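Diaminopimelate decarboxylase (Phaeodactylum tricornutum, PDB 7JPJ) probably decarboxylates meso-diaminopimelate to lysine with the help of pyridoxal 5'-phosphate, working as an obligate dimer in lysine biosynthesis. Local coordinates at residues F309-A314 and V351-C356; C356-D361 and K402-F407. One frame throughout, in Å; residues are numbered along the deposited sequence.

Contact 1: residues F309-A314 and V351-C356; sequences FLKLDA and VVVGHC
Val351 O takes the hydrogen bond of Leu310 N at 2.7 Å, while the CA-H of Phe309 leans on the same oxygen. Val353 N gives to Leu310 O (2.9 Å) and Leu312 N to Val353 O (3.2 Å), the alternation of a parallel strand pair. On one face Phe309 brings the edge of its ring, at CD2, to Val353 CG1 (3.8 Å), and CG2 of the same valine lies alongside Lys311 CG. Leu312 CD1 reaches Val352 CG1, on the face that Val352 shares with Leu310, at 3.6 Å. His355 N bonds Ala314 O (2.9 Å), continuing the pairing beyond Val353. CG of His355 sits between its backbone N and carbonyl carbon (chi1 61°), which lays the ring against Asp313 and Ala314, with Ala314 CA over its centre. ND1 of His355 bonds Glu105 of the second subunit and NE2 bonds Thr317. Replacing the imidazole by an alanine methyl is likely to leave both residues without this partner and open a gap beside Ala314. The pair belongs to the beta domain's mixed sheet, where strand 289-300 flanks strand 308-312, strand 373-379 flanks strand 347-353, and Leu387 of strand 386-390 touches Leu312 and Val352.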
ATOM      1  N   PHE A 309      10.286  11.851  18.702  1.00 19.95           N
ATOM      2  CA  PHE A 309      10.085  11.133  17.450  1.00 19.07           C
ATOM      3  C   PHE A 309      11.400  10.538  16.966  1.00 18.80           C
ATOM      4  O   PHE A 309      12.409  11.246  16.870  1.00 19.10           O
ATOM      5  CB  PHE A 309       9.510  12.056  16.373  1.00 18.89           C
ATOM      6  CG  PHE A 309       8.151  12.607  16.702  1.00 20.32           C
ATOM      7  CD1 PHE A 309       8.016  13.735  17.493  1.00 21.57           C
ATOM      8  CD2 PHE A 309       7.006  12.005  16.206  1.00 20.48           C
ATOM      9  CE1 PHE A 309       6.765  14.244  17.788  1.00 22.67           C
ATOM     10  CE2 PHE A 309       5.755  12.512  16.499  1.00 21.90           C
ATOM     11  CZ  PHE A 309       5.634  13.631  17.291  1.00 22.84           C
ATOM     12  N   LEU A 310      11.380   9.244  16.656  1.00 17.20           N
ATOM     13  CA  LEU A 310      12.475   8.574  15.968  1.00 17.04           C
ATOM     14  C   LEU A 310      12.105   8.437  14.497  1.00 16.47           C
ATOM     15  O   LEU A 310      11.122   7.769  14.160  1.00 16.03           O
ATOM     16  CB  LEU A 310      12.752   7.201  16.575  1.00 17.15           C
ATOM     17  CG  LEU A 310      13.317   7.119  17.993  1.00 18.01           C
ATOM     18  CD1 LEU A 310      13.697   5.686  18.302  1.00 18.22           C
ATOM     19  CD2 LEU A 310      14.514   8.037  18.161  1.00 18.64           C
ATOM     20  N   LYS A 311      12.885   9.070  13.625  1.00 16.95           N
ATOM     21  CA  LYS A 311      12.644   9.041  12.188  1.00 16.74           C
ATOM     22  C   LYS A 311      13.595   8.037  11.548  1.00 16.87           C
ATOM     23  O   LYS A 311      14.816   8.152  11.690  1.00 17.42           O
ATOM     24  CB  LYS A 311      12.832  10.428  11.574  1.00 17.12           C
ATOM     25  CG  LYS A 311      12.159  11.551  12.355  1.00 17.26           C
ATOM     26  CD  LYS A 311      12.633  12.919  11.891  1.00 17.78           C
ATOM     27  CE  LYS A 311      11.566  13.636  11.090  1.00 17.90           C
ATOM     28  NZ  LYS A 311      12.034  14.970  10.616  1.00 18.54           N
ATOM     29  N   LEU A 312      13.032   7.061  10.842  1.00 17.56           N
ATOM     30  CA  LEU A 312      13.812   6.019  10.193  1.00 17.43           C
ATOM     31  C   LEU A 312      14.102   6.383   8.740  1.00 17.73           C
ATOM     32  O   LEU A 312      13.625   7.392   8.215  1.00 18.05           O
ATOM     33  CB  LEU A 312      13.073   4.681  10.250  1.00 16.80           C
ATOM     34  CG  LEU A 312      12.449   4.242  11.574  1.00 16.67           C
ATOM     35  CD1 LEU A 312      11.563   3.031  11.338  1.00 16.19           C
ATOM     36  CD2 LEU A 312      13.526   3.931  12.602  1.00 17.05           C
ATOM     37  N   ASP A 313      14.902   5.539   8.086  1.00 18.33           N
ATOM     38  CA  ASP A 313      15.082   5.596   6.640  1.00 18.56           C
ATOM     39  C   ASP A 313      14.198   4.583   5.922  1.00 17.99           C
ATOM     40  O   ASP A 313      14.543   4.108   4.834  1.00 17.94           O
ATOM     41  CB  ASP A 313      16.554   5.399   6.264  1.00 18.79           C
ATOM     42  CG  ASP A 313      17.105   4.045   6.691  1.00 18.21           C
ATOM     43  OD1 ASP A 313      16.410   3.298   7.412  1.00 17.78           O
ATOM     44  OD2 ASP A 313      18.252   3.733   6.302  1.00 18.75           O
ATOM     45  N   ALA A 314      13.059   4.244   6.524  1.00 17.44           N
ATOM     46  CA  ALA A 314      12.100   3.310   5.957  1.00 17.12           C
ATOM     47  C   ALA A 314      10.707   3.755   6.379  1.00 16.47           C
ATOM     48  O   ALA A 314      10.541   4.747   7.091  1.00 16.33           O
ATOM     49  CB  ALA A 314      12.394   1.878   6.410  1.00 16.93           C
ATOM     50  N   VAL A 351       8.024   7.844  19.776  1.00 20.04           N
ATOM     51  CA  VAL A 351       7.157   7.524  18.650  1.00 19.50           C
ATOM     52  C   VAL A 351       8.052   7.318  17.438  1.00 18.62           C
ATOM     53  O   VAL A 351       9.011   8.072  17.234  1.00 18.54           O
ATOM     54  CB  VAL A 351       6.126   8.642  18.394  1.00 19.90           C
ATOM     55  CG1 VAL A 351       5.379   8.403  17.094  1.00 19.42           C
ATOM     56  CG2 VAL A 351       5.157   8.748  19.555  1.00 20.91           C
ATOM     57  N   VAL A 352       7.756   6.290  16.646  1.00 19.85           N
ATOM     58  CA  VAL A 352       8.562   5.933  15.483  1.00 18.83           C
ATOM     59  C   VAL A 352       7.799   6.327  14.226  1.00 17.68           C
ATOM     60  O   VAL A 352       6.655   5.901  14.026  1.00 16.92           O
ATOM     61  CB  VAL A 352       8.908   4.435  15.474  1.00 17.84           C
ATOM     62  CG1 VAL A 352       9.857   4.118  14.328  1.00 16.57           C
ATOM     63  CG2 VAL A 352       9.522   4.031  16.806  1.00 19.23           C
ATOM     64  N   VAL A 353       8.432   7.136  13.377  1.00 16.21           N
ATOM     65  CA  VAL A 353       7.817   7.599  12.141  1.00 16.17           C
ATOM     66  C   VAL A 353       8.672   7.161  10.959  1.00 15.75           C
ATOM     67  O   VAL A 353       9.866   6.875  11.086  1.00 15.56           O
ATOM     68  CB  VAL A 353       7.613   9.129  12.117  1.00 16.65           C
ATOM     69  CG1 VAL A 353       6.745   9.574  13.288  1.00 17.21           C
ATOM     70  CG2 VAL A 353       8.953   9.847  12.122  1.00 16.69           C
ATOM     71  N   GLY A 354       8.033   7.121   9.783  1.00 17.40           N
ATOM     72  CA  GLY A 354       8.710   6.729   8.567  1.00 16.67           C
ATOM     73  C   GLY A 354       9.282   7.908   7.796  1.00 17.78           C
ATOM     74  O   GLY A 354       9.031   9.072   8.104  1.00 19.20           O
ATOM     75  N   HIS A 355      10.058   7.581   6.762  1.00 16.39           N
ATOM     76  CA  HIS A 355      10.753   8.589   5.972  1.00 16.85           C
ATOM     77  C   HIS A 355       9.891   9.208   4.878  1.00 17.35           C
ATOM     78  O   HIS A 355      10.353  10.139   4.209  1.00 17.92           O
ATOM     79  CB  HIS A 355      12.023   7.987   5.352  1.00 16.83           C
ATOM     80  CG  HIS A 355      11.766   6.839   4.424  1.00 16.68           C
ATOM     81  ND1 HIS A 355      12.760   6.266   3.659  1.00 16.83           N
ATOM     82  CD2 HIS A 355      10.633   6.152   4.141  1.00 16.55           C
ATOM     83  CE1 HIS A 355      12.250   5.279   2.944  1.00 16.77           C
ATOM     84  NE2 HIS A 355      10.962   5.189   3.217  1.00 16.60           N
ATOM     85  N   CYS A 356       8.667   8.730   4.672  1.00 18.40           N
ATOM     86  CA  CYS A 356       7.809   9.302   3.641  1.00 20.40           C
ATOM     87  C   CYS A 356       7.219  10.623   4.110  1.00 21.37           C
ATOM     88  O   CYS A 356       6.828  10.771   5.270  1.00 20.87           O
ATOM     89  CB  CYS A 356       6.683   8.339   3.269  1.00 19.89           C
ATOM     90  SG  CYS A 356       7.238   6.777   2.584  1.00 18.83           S
TER

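Contact 2: residues C356-D361 and K402-F407; sequences CCESGD and KNYNSF
Tyr404 extends its ring away from its own backbone N (chi1 -178°), and Glu358, extended at chi1 but bent at chi2 (131°), curls its carboxylate round to meet the phenol. Tyr404 OH donates to Glu358 OE1 at 2.6 Å, reaching the oxygen from above the carboxylate plane. The two side chains cross nearly at a right angle, with carboxylate and ring planes 75° apart, and OE1 lies at the ring edge.

Asn405 makes the second link. Its OD1 accepts Cys357 N at 3.1 Å in an almost straight bond, approached from above the amide plane, and it also lies 3.7 Å from Cys357 CB. The other end of the same amide, ND2, is placed over the centre of the Tyr404 ring, so the asparagine spans from that ring face to the backbone of Cys357. Cys357, the predicted proton donor, is also the centre of an inverse gamma turn; turn and amide together hold its backbone, consistent with placing an active-site loop at the dimer interface. Cys356 adds a sulfur-aromatic contact: SG approaches Tyr404 CD2 at 3.9 Å, oblique to the ring. Cys356 N is tied to OD2 of Asp361 (2.9 Å), the last residue of the type I turn that starts at Glu358.

Both segments are loops. Residues 356-361 connect strand 347-353 to strand 365-366; the other loop, 402-407, follows strand 386-390 and precedes strand 412-415. The second subunit packs on 402-407 through Ser82 and Arg88 (helix 83-91), and its Met399 touches Glu358.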
ATOM      1  N   CYS A 356       8.667   8.730   4.672  1.00 18.40           N
ATOM      2  CA  CYS A 356       7.809   9.302   3.641  1.00 20.40           C
ATOM      3  C   CYS A 356       7.219  10.623   4.110  1.00 21.37           C
ATOM      4  O   CYS A 356       6.828  10.771   5.270  1.00 20.87           O
ATOM      5  CB  CYS A 356       6.683   8.339   3.269  1.00 19.89           C
ATOM      6  SG  CYS A 356       7.238   6.777   2.584  1.00 18.83           S
ATOM      7  N   CYS A 357       7.151  11.586   3.194  1.00 22.91           N
ATOM      8  CA  CYS A 357       6.558  12.890   3.485  1.00 23.65           C
ATOM      9  C   CYS A 357       5.035  12.747   3.470  1.00 23.31           C
ATOM     10  O   CYS A 357       4.334  13.194   2.559  1.00 23.79           O
ATOM     11  CB  CYS A 357       7.046  13.931   2.486  1.00 24.42           C
ATOM     12  SG  CYS A 357       6.578  15.628   2.886  1.00 24.97           S
ATOM     13  N   GLU A 358       4.524  12.092   4.511  1.00 23.16           N
ATOM     14  CA  GLU A 358       3.094  11.835   4.631  1.00 22.59           C
ATOM     15  C   GLU A 358       2.748  11.672   6.102  1.00 21.87           C
ATOM     16  O   GLU A 358       3.440  10.945   6.821  1.00 21.19           O
ATOM     17  CB  GLU A 358       2.696  10.588   3.842  1.00 22.15           C
ATOM     18  CG  GLU A 358       1.287  10.107   4.118  1.00 21.56           C
ATOM     19  CD  GLU A 358       0.508   9.853   2.846  1.00 22.24           C
ATOM     20  OE1 GLU A 358       0.766  10.555   1.843  1.00 23.29           O
ATOM     21  OE2 GLU A 358      -0.356   8.948   2.851  1.00 21.65           O
ATOM     22  N   SER A 359       1.677  12.340   6.543  1.00 22.61           N
ATOM     23  CA  SER A 359       1.337  12.330   7.962  1.00 22.28           C
ATOM     24  C   SER A 359       1.021  10.926   8.461  1.00 21.23           C
ATOM     25  O   SER A 359       1.306  10.602   9.621  1.00 20.91           O
ATOM     26  CB  SER A 359       0.157  13.267   8.230  1.00 22.79           C
ATOM     27  OG  SER A 359      -0.740  13.291   7.136  1.00 22.96           O
ATOM     28  N   GLY A 360       0.455  10.077   7.607  1.00 22.96           N
ATOM     29  CA  GLY A 360       0.083   8.741   8.028  1.00 21.87           C
ATOM     30  C   GLY A 360       1.217   7.746   8.139  1.00 21.08           C
ATOM     31  O   GLY A 360       0.978   6.616   8.576  1.00 20.38           O
ATOM     32  N   ASP A 361       2.442   8.127   7.767  1.00 21.49           N
ATOM     33  CA  ASP A 361       3.579   7.203   7.794  1.00 20.74           C
ATOM     34  C   ASP A 361       4.059   7.017   9.235  1.00 20.45           C
ATOM     35  O   ASP A 361       5.146   7.442   9.636  1.00 20.79           O
ATOM     36  CB  ASP A 361       4.698   7.699   6.892  1.00 21.33           C
ATOM     37  CG  ASP A 361       5.741   6.629   6.626  1.00 20.33           C
ATOM     38  OD1 ASP A 361       5.524   5.470   7.046  1.00 19.26           O
ATOM     39  OD2 ASP A 361       6.778   6.942   6.004  1.00 20.64           O
ATOM     40  N   LYS A 402       5.835   0.325  -2.222  1.00 18.02           N
ATOM     41  CA  LYS A 402       7.174   0.537  -2.748  1.00 18.12           C
ATOM     42  C   LYS A 402       7.169   1.662  -3.777  1.00 19.00           C
ATOM     43  O   LYS A 402       6.180   1.886  -4.482  1.00 19.98           O
ATOM     44  CB  LYS A 402       7.708  -0.751  -3.378  1.00 18.51           C
ATOM     45  CG  LYS A 402       6.975  -1.170  -4.642  1.00 19.97           C
ATOM     46  CD  LYS A 402       7.519  -2.467  -5.215  1.00 20.31           C
ATOM     47  CE  LYS A 402       6.856  -3.667  -4.570  1.00 20.49           C
ATOM     48  NZ  LYS A 402       7.231  -4.941  -5.245  1.00 21.29           N
ATOM     49  N   ASN A 403       8.283   2.389  -3.837  1.00 16.47           N
ATOM     50  CA  ASN A 403       8.555   3.472  -4.777  1.00 17.33           C
ATOM     51  C   ASN A 403       7.717   4.720  -4.517  1.00 17.52           C
ATOM     52  O   ASN A 403       7.839   5.696  -5.268  1.00 18.36           O
ATOM     53  CB  ASN A 403       8.379   3.027  -6.236  1.00 18.51           C
ATOM     54  CG  ASN A 403       9.195   1.788  -6.566  1.00 18.50           C
ATOM     55  OD1 ASN A 403       8.736   0.897  -7.280  1.00 19.12           O
ATOM     56  ND2 ASN A 403      10.411   1.725  -6.038  1.00 17.93           N
ATOM     57  N   TYR A 404       6.872   4.728  -3.487  1.00 18.43           N
ATOM     58  CA  TYR A 404       6.286   5.975  -3.016  1.00 18.61           C
ATOM     59  C   TYR A 404       7.395   6.901  -2.533  1.00 18.04           C
ATOM     60  O   TYR A 404       8.335   6.466  -1.861  1.00 16.95           O
ATOM     61  CB  TYR A 404       5.293   5.696  -1.887  1.00 17.96           C
ATOM     62  CG  TYR A 404       4.583   6.921  -1.358  1.00 17.90           C
ATOM     63  CD1 TYR A 404       4.149   7.922  -2.217  1.00 18.70           C
ATOM     64  CD2 TYR A 404       4.339   7.073   0.002  1.00 16.84           C
ATOM     65  CE1 TYR A 404       3.496   9.041  -1.739  1.00 18.70           C
ATOM     66  CE2 TYR A 404       3.684   8.189   0.490  1.00 17.05           C
ATOM     67  CZ  TYR A 404       3.267   9.171  -0.387  1.00 18.02           C
ATOM     68  OH  TYR A 404       2.616  10.286   0.090  1.00 18.46           O
ATOM     69  N   ASN A 405       7.289   8.184  -2.891  1.00 20.51           N
ATOM     70  CA  ASN A 405       8.360   9.163  -2.692  1.00 20.67           C
ATOM     71  C   ASN A 405       9.613   8.795  -3.477  1.00 20.51           C
ATOM     72  O   ASN A 405      10.695   9.330  -3.211  1.00 20.61           O
ATOM     73  CB  ASN A 405       8.708   9.336  -1.206  1.00 20.51           C
ATOM     74  CG  ASN A 405       7.738  10.237  -0.473  1.00 20.89           C
ATOM     75  OD1 ASN A 405       8.146  11.133   0.265  1.00 21.14           O
ATOM     76  ND2 ASN A 405       6.445  10.004  -0.669  1.00 21.02           N
ATOM     77  N   SER A 406       9.470   7.870  -4.429  1.00 20.32           N
ATOM     78  CA  SER A 406      10.543   7.378  -5.294  1.00 20.22           C
ATOM     79  C   SER A 406      11.643   6.654  -4.520  1.00 19.80           C
ATOM     80  O   SER A 406      12.778   6.556  -4.996  1.00 19.82           O
ATOM     81  CB  SER A 406      11.141   8.511  -6.135  1.00 20.72           C
ATOM     82  OG  SER A 406      10.276   8.851  -7.206  1.00 21.14           O
ATOM     83  N   PHE A 407      11.334   6.128  -3.339  1.00 19.49           N
ATOM     84  CA  PHE A 407      12.322   5.355  -2.600  1.00 19.16           C
ATOM     85  C   PHE A 407      12.499   3.984  -3.250  1.00 18.92           C
ATOM     86  O   PHE A 407      11.515   3.345  -3.638  1.00 18.88           O
ATOM     87  CB  PHE A 407      11.903   5.195  -1.136  1.00 18.97           C
ATOM     88  CG  PHE A 407      12.197   6.397  -0.282  1.00 19.23           C
ATOM     89  CD1 PHE A 407      13.503   6.816  -0.074  1.00 19.37           C
ATOM     90  CD2 PHE A 407      11.168   7.111   0.312  1.00 19.43           C
ATOM     91  CE1 PHE A 407      13.775   7.923   0.711  1.00 19.71           C
ATOM     92  CE2 PHE A 407      11.433   8.218   1.097  1.00 19.76           C
ATOM     93  CZ  PHE A 407      12.739   8.625   1.296  1.00 19.90           C
TER

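Contact 1 runs straight into contact 2: Cys356 ends the first and starts the second, and their centres are about 11 Å apart. A probable hydrogen bond from Gly354 N to Asp361 O, 2.9 Å long, folds the loop back on the end of strand 347-353. The His355 ring stacks on Phe407, with ND1 of His355 3.3 Å from CZ of Phe407, joining 402-407 to the loop that leaves strand 347-353. The predicted proton donor Cys357 lies in contact 2, its side chain about 8 Å from that of His355. The carbonyl oxygen of Cys357 receives a weak hydrogen bond from Lys60 of the second subunit, predicted to carry the pyridoxal phosphate, which is absent from this model; this is consistent with an active site shared across the dimer interface.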